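Local coordinates for protein CRISPR-associated endonuclease Cas9 (Campylobacter jejuni subsp. jejuni serotype O:2, PDB 5X2H) that is an RNA-guided endonuclease of CRISPR adaptive immunity whose natural full-length form cuts the two strands of invading DNA with HNH and RuvC-like domains, at residues 99-111 against 121-133. Residues are numbered along the deposited sequence; the frame is centred on the assembly and turned at random.
Sequences AYKGSLISPYELR and KQDFARVILHIAK. With nucleotides of chain B.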
# COMPACT_ATOMS: atom_id res chain seq x y z
N ALA A 99 2.40 -41.22 4.71
CA ALA A 99 2.08 -41.42 6.11
C ALA A 99 0.60 -41.19 6.43
O ALA A 99 0.16 -41.54 7.53
CB ALA A 99 2.93 -40.49 6.98
N TYR A 100 -0.17 -40.62 5.50
CA TYR A 100 -1.57 -40.30 5.73
C TYR A 100 -2.52 -41.17 4.91
O TYR A 100 -3.72 -40.90 4.89
CB TYR A 100 -1.83 -38.82 5.43
CG TYR A 100 -1.21 -37.90 6.46
CD1 TYR A 100 0.11 -37.47 6.33
CD2 TYR A 100 -1.94 -37.46 7.56
CE1 TYR A 100 0.68 -36.63 7.27
CE2 TYR A 100 -1.38 -36.62 8.50
CZ TYR A 100 -0.07 -36.21 8.35
OH TYR A 100 0.49 -35.37 9.29
N LYS A 101 -2.01 -42.22 4.26
CA LYS A 101 -2.84 -43.06 3.41
C LYS A 101 -3.68 -44.03 4.25
O LYS A 101 -3.48 -44.18 5.46
CB LYS A 101 -1.98 -43.82 2.40
CG LYS A 101 -1.22 -42.91 1.44
CD LYS A 101 -1.51 -43.26 -0.01
CE LYS A 101 -0.34 -43.98 -0.66
NZ LYS A 101 -0.67 -44.49 -2.02
N GLY A 102 -4.62 -44.69 3.58
CA GLY A 102 -5.45 -45.69 4.22
C GLY A 102 -6.47 -45.10 5.18
O GLY A 102 -6.64 -43.89 5.30
N SER A 103 -7.18 -46.00 5.86
CA SER A 103 -8.15 -45.60 6.87
C SER A 103 -7.44 -44.86 8.00
O SER A 103 -6.50 -45.40 8.61
CB SER A 103 -8.90 -46.81 7.41
OG SER A 103 -9.83 -46.43 8.40
N LEU A 104 -7.88 -43.64 8.28
CA LEU A 104 -7.13 -42.71 9.11
C LEU A 104 -7.96 -42.30 10.32
O LEU A 104 -9.04 -41.73 10.17
CB LEU A 104 -6.74 -41.47 8.29
CG LEU A 104 -5.44 -40.76 8.68
CD1 LEU A 104 -4.27 -41.73 8.64
CD2 LEU A 104 -5.20 -39.59 7.75
N ILE A 105 -7.44 -42.60 11.51
CA ILE A 105 -7.98 -42.01 12.73
C ILE A 105 -7.69 -40.52 12.72
O ILE A 105 -6.59 -40.08 12.35
CB ILE A 105 -7.37 -42.68 13.97
CG1 ILE A 105 -7.57 -44.20 13.92
CG2 ILE A 105 -7.96 -42.10 15.24
CD1 ILE A 105 -9.02 -44.63 13.97
N SER A 106 -8.68 -39.72 13.12
CA SER A 106 -8.53 -38.28 13.09
C SER A 106 -7.54 -37.82 14.16
O SER A 106 -7.37 -38.48 15.19
CB SER A 106 -9.88 -37.60 13.33
OG SER A 106 -10.29 -37.75 14.67
N PRO A 107 -6.88 -36.68 13.94
CA PRO A 107 -6.00 -36.14 15.00
C PRO A 107 -6.75 -35.73 16.25
O PRO A 107 -6.17 -35.71 17.33
CB PRO A 107 -5.33 -34.93 14.32
CG PRO A 107 -5.55 -35.12 12.85
CD PRO A 107 -6.85 -35.85 12.73
N TYR A 108 -8.04 -35.40 16.12
CA TYR A 108 -8.82 -35.05 17.30
C TYR A 108 -9.02 -36.26 18.22
O TYR A 108 -9.00 -36.12 19.44
CB TYR A 108 -10.17 -34.47 16.88
CG TYR A 108 -10.04 -33.23 16.03
CD1 TYR A 108 -9.74 -32.00 16.60
CD2 TYR A 108 -10.19 -33.30 14.65
CE1 TYR A 108 -9.61 -30.87 15.82
CE2 TYR A 108 -10.06 -32.17 13.86
CZ TYR A 108 -9.77 -30.95 14.45
OH TYR A 108 -9.64 -29.83 13.67
N GLU A 109 -9.19 -37.45 17.64
CA GLU A 109 -9.27 -38.65 18.46
C GLU A 109 -7.89 -39.03 18.99
O GLU A 109 -7.77 -39.47 20.14
CB GLU A 109 -9.88 -39.80 17.67
CG GLU A 109 -9.95 -41.10 18.47
CD GLU A 109 -10.86 -42.13 17.84
OE1 GLU A 109 -11.22 -41.98 16.66
OE2 GLU A 109 -11.22 -43.10 18.54
N LEU A 110 -6.85 -38.88 18.17
CA LEU A 110 -5.50 -39.18 18.63
C LEU A 110 -5.10 -38.27 19.78
O LEU A 110 -4.43 -38.70 20.73
CB LEU A 110 -4.51 -39.04 17.47
CG LEU A 110 -4.59 -40.07 16.35
CD1 LEU A 110 -3.46 -39.85 15.36
CD2 LEU A 110 -4.54 -41.49 16.91
N ARG A 111 -5.51 -37.00 19.73
CA ARG A 111 -5.18 -36.06 20.79
C ARG A 111 -5.97 -36.33 22.07
O ARG A 111 -5.53 -35.92 23.15
CB ARG A 111 -5.42 -34.62 20.32
CG ARG A 111 -4.33 -34.11 19.39
CD ARG A 111 -4.81 -32.95 18.53
NE ARG A 111 -5.17 -31.77 19.32
CZ ARG A 111 -5.65 -30.65 18.81
NH1 ARG A 111 -5.83 -30.54 17.50
NH2 ARG A 111 -5.95 -29.62 19.60
N LYS A 121 4.27 -43.90 17.57
CA LYS A 121 5.07 -42.78 17.10
C LYS A 121 4.57 -42.24 15.77
O LYS A 121 4.82 -41.07 15.45
CB LYS A 121 6.55 -43.16 17.02
CG LYS A 121 6.87 -44.34 16.13
CD LYS A 121 8.34 -44.73 16.32
CE LYS A 121 8.83 -45.64 15.21
NZ LYS A 121 10.28 -45.97 15.39
N GLN A 122 3.86 -43.06 14.99
CA GLN A 122 3.15 -42.53 13.83
C GLN A 122 1.96 -41.68 14.26
O GLN A 122 1.63 -40.69 13.59
CB GLN A 122 2.68 -43.67 12.92
CG GLN A 122 3.80 -44.45 12.24
CD GLN A 122 4.46 -45.47 13.16
OE1 GLN A 122 4.06 -45.63 14.31
NE2 GLN A 122 5.46 -46.17 12.64
N ASP A 123 1.32 -42.04 15.37
CA ASP A 123 0.21 -41.24 15.88
C ASP A 123 0.72 -39.93 16.48
O ASP A 123 0.17 -38.86 16.20
CB ASP A 123 -0.58 -42.03 16.92
CG ASP A 123 -1.25 -43.25 16.34
OD1 ASP A 123 -1.63 -43.21 15.15
OD2 ASP A 123 -1.41 -44.26 17.07
N PHE A 124 1.76 -40.01 17.31
CA PHE A 124 2.33 -38.80 17.90
C PHE A 124 2.85 -37.86 16.82
O PHE A 124 2.79 -36.63 16.98
CB PHE A 124 3.45 -39.17 18.87
CG PHE A 124 3.79 -38.08 19.86
CD1 PHE A 124 2.92 -37.03 20.07
CD2 PHE A 124 4.98 -38.12 20.56
CE1 PHE A 124 3.23 -36.03 20.98
CE2 PHE A 124 5.30 -37.12 21.47
CZ PHE A 124 4.42 -36.08 21.68
N ALA A 125 3.35 -38.41 15.71
CA ALA A 125 3.84 -37.58 14.62
C ALA A 125 2.73 -36.73 14.02
O ALA A 125 2.90 -35.53 13.79
CB ALA A 125 4.49 -38.46 13.55
N ARG A 126 1.57 -37.35 13.76
CA ARG A 126 0.46 -36.60 13.18
C ARG A 126 -0.16 -35.64 14.18
O ARG A 126 -0.68 -34.59 13.78
CB ARG A 126 -0.59 -37.58 12.63
CG ARG A 126 -0.13 -38.29 11.36
CD ARG A 126 -1.13 -39.33 10.88
NE ARG A 126 -2.51 -38.86 11.01
CZ ARG A 126 -3.46 -39.52 11.66
NH1 ARG A 126 -3.19 -40.69 12.23
NH2 ARG A 126 -4.68 -39.01 11.74
N VAL A 127 -0.10 -35.95 15.47
CA VAL A 127 -0.61 -35.04 16.48
C VAL A 127 0.21 -33.75 16.49
O VAL A 127 -0.34 -32.64 16.48
CB VAL A 127 -0.61 -35.71 17.87
CG1 VAL A 127 -0.75 -34.67 18.97
CG2 VAL A 127 -1.73 -36.73 17.96
N ILE A 128 1.54 -33.88 16.52
CA ILE A 128 2.41 -32.71 16.53
C ILE A 128 2.16 -31.84 15.30
O ILE A 128 2.04 -30.62 15.40
CB ILE A 128 3.89 -33.14 16.63
CG1 ILE A 128 4.17 -33.81 17.98
CG2 ILE A 128 4.81 -31.95 16.40
CD1 ILE A 128 5.55 -34.39 18.09
N LEU A 129 2.07 -32.47 14.13
CA LEU A 129 1.90 -31.70 12.90
C LEU A 129 0.52 -31.05 12.83
O LEU A 129 0.39 -29.96 12.27
CB LEU A 129 2.14 -32.60 11.69
CG LEU A 129 3.57 -33.15 11.60
CD1 LEU A 129 3.70 -34.22 10.52
CD2 LEU A 129 4.55 -32.01 11.35
N HIS A 130 -0.50 -31.69 13.41
CA HIS A 130 -1.84 -31.12 13.35
C HIS A 130 -1.95 -29.88 14.23
O HIS A 130 -2.54 -28.87 13.82
CB HIS A 130 -2.88 -32.16 13.77
CG HIS A 130 -4.29 -31.70 13.61
ND1 HIS A 130 -5.14 -31.53 14.68
CD2 HIS A 130 -5.00 -31.37 12.51
CE1 HIS A 130 -6.32 -31.12 14.24
NE2 HIS A 130 -6.26 -31.01 12.93
N ILE A 131 -1.40 -29.93 15.44
CA ILE A 131 -1.43 -28.77 16.32
C ILE A 131 -0.60 -27.63 15.73
O ILE A 131 -0.98 -26.45 15.82
CB ILE A 131 -0.93 -29.15 17.73
CG1 ILE A 131 -1.93 -30.10 18.41
CG2 ILE A 131 -0.69 -27.91 18.58
CD1 ILE A 131 -1.51 -30.53 19.80
N ALA A 132 0.52 -27.96 15.10
CA ALA A 132 1.44 -26.94 14.62
C ALA A 132 0.93 -26.23 13.37
O ALA A 132 1.26 -25.06 13.15
CB ALA A 132 2.81 -27.55 14.35
N LYS A 133 0.15 -26.92 12.53
CA LYS A 133 -0.31 -26.30 11.29
C LYS A 133 -1.26 -25.14 11.57
O LYS A 133 -1.20 -24.10 10.91
CB LYS A 133 -0.99 -27.34 10.39
CG LYS A 133 -1.51 -26.74 9.09
CD LYS A 133 -1.79 -27.80 8.04
CE LYS A 133 -2.10 -27.14 6.70
NZ LYS A 133 -2.58 -28.11 5.68
P A B 44 -9.14 -31.14 10.25
OP1 A B 44 -8.54 -30.47 11.43
OP2 A B 44 -9.72 -30.32 9.16
O5' A B 44 -8.03 -32.08 9.60
C5' A B 44 -7.40 -33.11 10.37
C4' A B 44 -6.63 -34.06 9.49
O4' A B 44 -7.52 -34.70 8.54
C3' A B 44 -5.56 -33.42 8.62
O3' A B 44 -4.36 -33.20 9.33
C2' A B 44 -5.42 -34.41 7.47
O2' A B 44 -4.59 -35.50 7.85
C1' A B 44 -6.85 -34.93 7.32
N9 A B 44 -7.59 -34.26 6.23
C8 A B 44 -8.53 -33.26 6.34
N7 A B 44 -9.03 -32.87 5.18
C5 A B 44 -8.38 -33.68 4.26
C6 A B 44 -8.46 -33.77 2.85
N6 A B 44 -9.27 -33.01 2.10
N1 A B 44 -7.68 -34.68 2.23
C2 A B 44 -6.87 -35.44 2.98
N3 A B 44 -6.70 -35.45 4.30
C4 A B 44 -7.49 -34.53 4.89
P A B 45 -3.46 -31.90 9.05
OP1 A B 45 -2.40 -31.90 10.09
OP2 A B 45 -4.35 -30.72 8.90
O5' A B 45 -2.78 -32.21 7.65
C5' A B 45 -1.84 -33.27 7.53
C4' A B 45 -1.56 -33.62 6.09
O4' A B 45 -2.76 -34.12 5.45
C3' A B 45 -1.11 -32.49 5.19
O3' A B 45 0.26 -32.15 5.36
C2' A B 45 -1.46 -33.02 3.81
O2' A B 45 -0.50 -33.97 3.38
C1' A B 45 -2.77 -33.75 4.09
N9 A B 45 -3.93 -32.88 3.84
C8 A B 45 -4.60 -32.08 4.73
N7 A B 45 -5.60 -31.42 4.20
C5 A B 45 -5.59 -31.82 2.87
C6 A B 45 -6.39 -31.47 1.78
N6 A B 45 -7.42 -30.61 1.86
N1 A B 45 -6.11 -32.05 0.59
C2 A B 45 -5.09 -32.91 0.51
N3 A B 45 -4.25 -33.31 1.47
C4 A B 45 -4.56 -32.72 2.64
P G B 27 -9.98 -43.74 0.34
OP1 G B 27 -9.76 -45.21 0.27
OP2 G B 27 -11.01 -43.12 -0.52
O5' G B 27 -10.29 -43.36 1.86
C5' G B 27 -9.40 -43.72 2.89
C4' G B 27 -9.64 -42.93 4.15
O4' G B 27 -9.50 -41.51 3.88
C3' G B 27 -11.03 -43.05 4.77
O3' G B 27 -11.18 -44.23 5.54
C2' G B 27 -11.14 -41.77 5.58
O2' G B 27 -10.40 -41.88 6.79
C1' G B 27 -10.41 -40.78 4.68
N9 G B 27 -11.33 -40.05 3.79
C8 G B 27 -11.44 -40.16 2.42
N7 G B 27 -12.35 -39.37 1.92
C5 G B 27 -12.88 -38.70 3.01
C6 G B 27 -13.90 -37.71 3.10
O6 G B 27 -14.58 -37.21 2.20
N1 G B 27 -14.12 -37.31 4.41
C2 G B 27 -13.44 -37.79 5.50
N2 G B 27 -13.79 -37.27 6.68
N3 G B 27 -12.48 -38.70 5.44
C4 G B 27 -12.26 -39.11 4.17
O HOH W 1 -1.48 -34.46 10.97
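His130 sets one ring face under Pro107, whose CB lies 3.7 Å from the ring centroid in a CH-pi contact. The imidazole turns its edge to the face of Tyr108 in a T-shaped pair, planes at 84°. CG anti to the backbone N carries this ring from helix 121-133 across to the RNA. Polar bonds fix its rotation: His130 NE2 donates almost straight (168°) to OP1 of A44 of chain B at 2.8 Å. That same OP1 also accepts from Tyr108 OH at 2.6 Å. His130 ND1 takes a weak, bent bond from Arg111 NH1. Arg111 lays its guanidinium face on Ile131 CG1, and its NE pairs with Glu209. Water joins the second phosphate: one molecule accepts from Tyr100 OH and donates to Arg126 O and to OP1 of A45 of chain B. Arg126, bent at chi3, is sandwiched, Leu110 CD1 over one guanidinium face and Leu104 CG over the other; Tyr100 CE2 lies 3.5 Å from Arg126 CG. Apolar contact continues where Leu110 CB touches Val127 CG2 at 3.6 Å. The 107-111 part of helix 107-113, N-capped by Ser106, crosses helix 121-133 at -112°, with axes 9.4 Å apart at closest approach, and the pair presents a phosphate-binding edge to the bound RNA, with helices 51-82 and 203-219 packing on helix 121-133 and helix 168-175 on Tyr108.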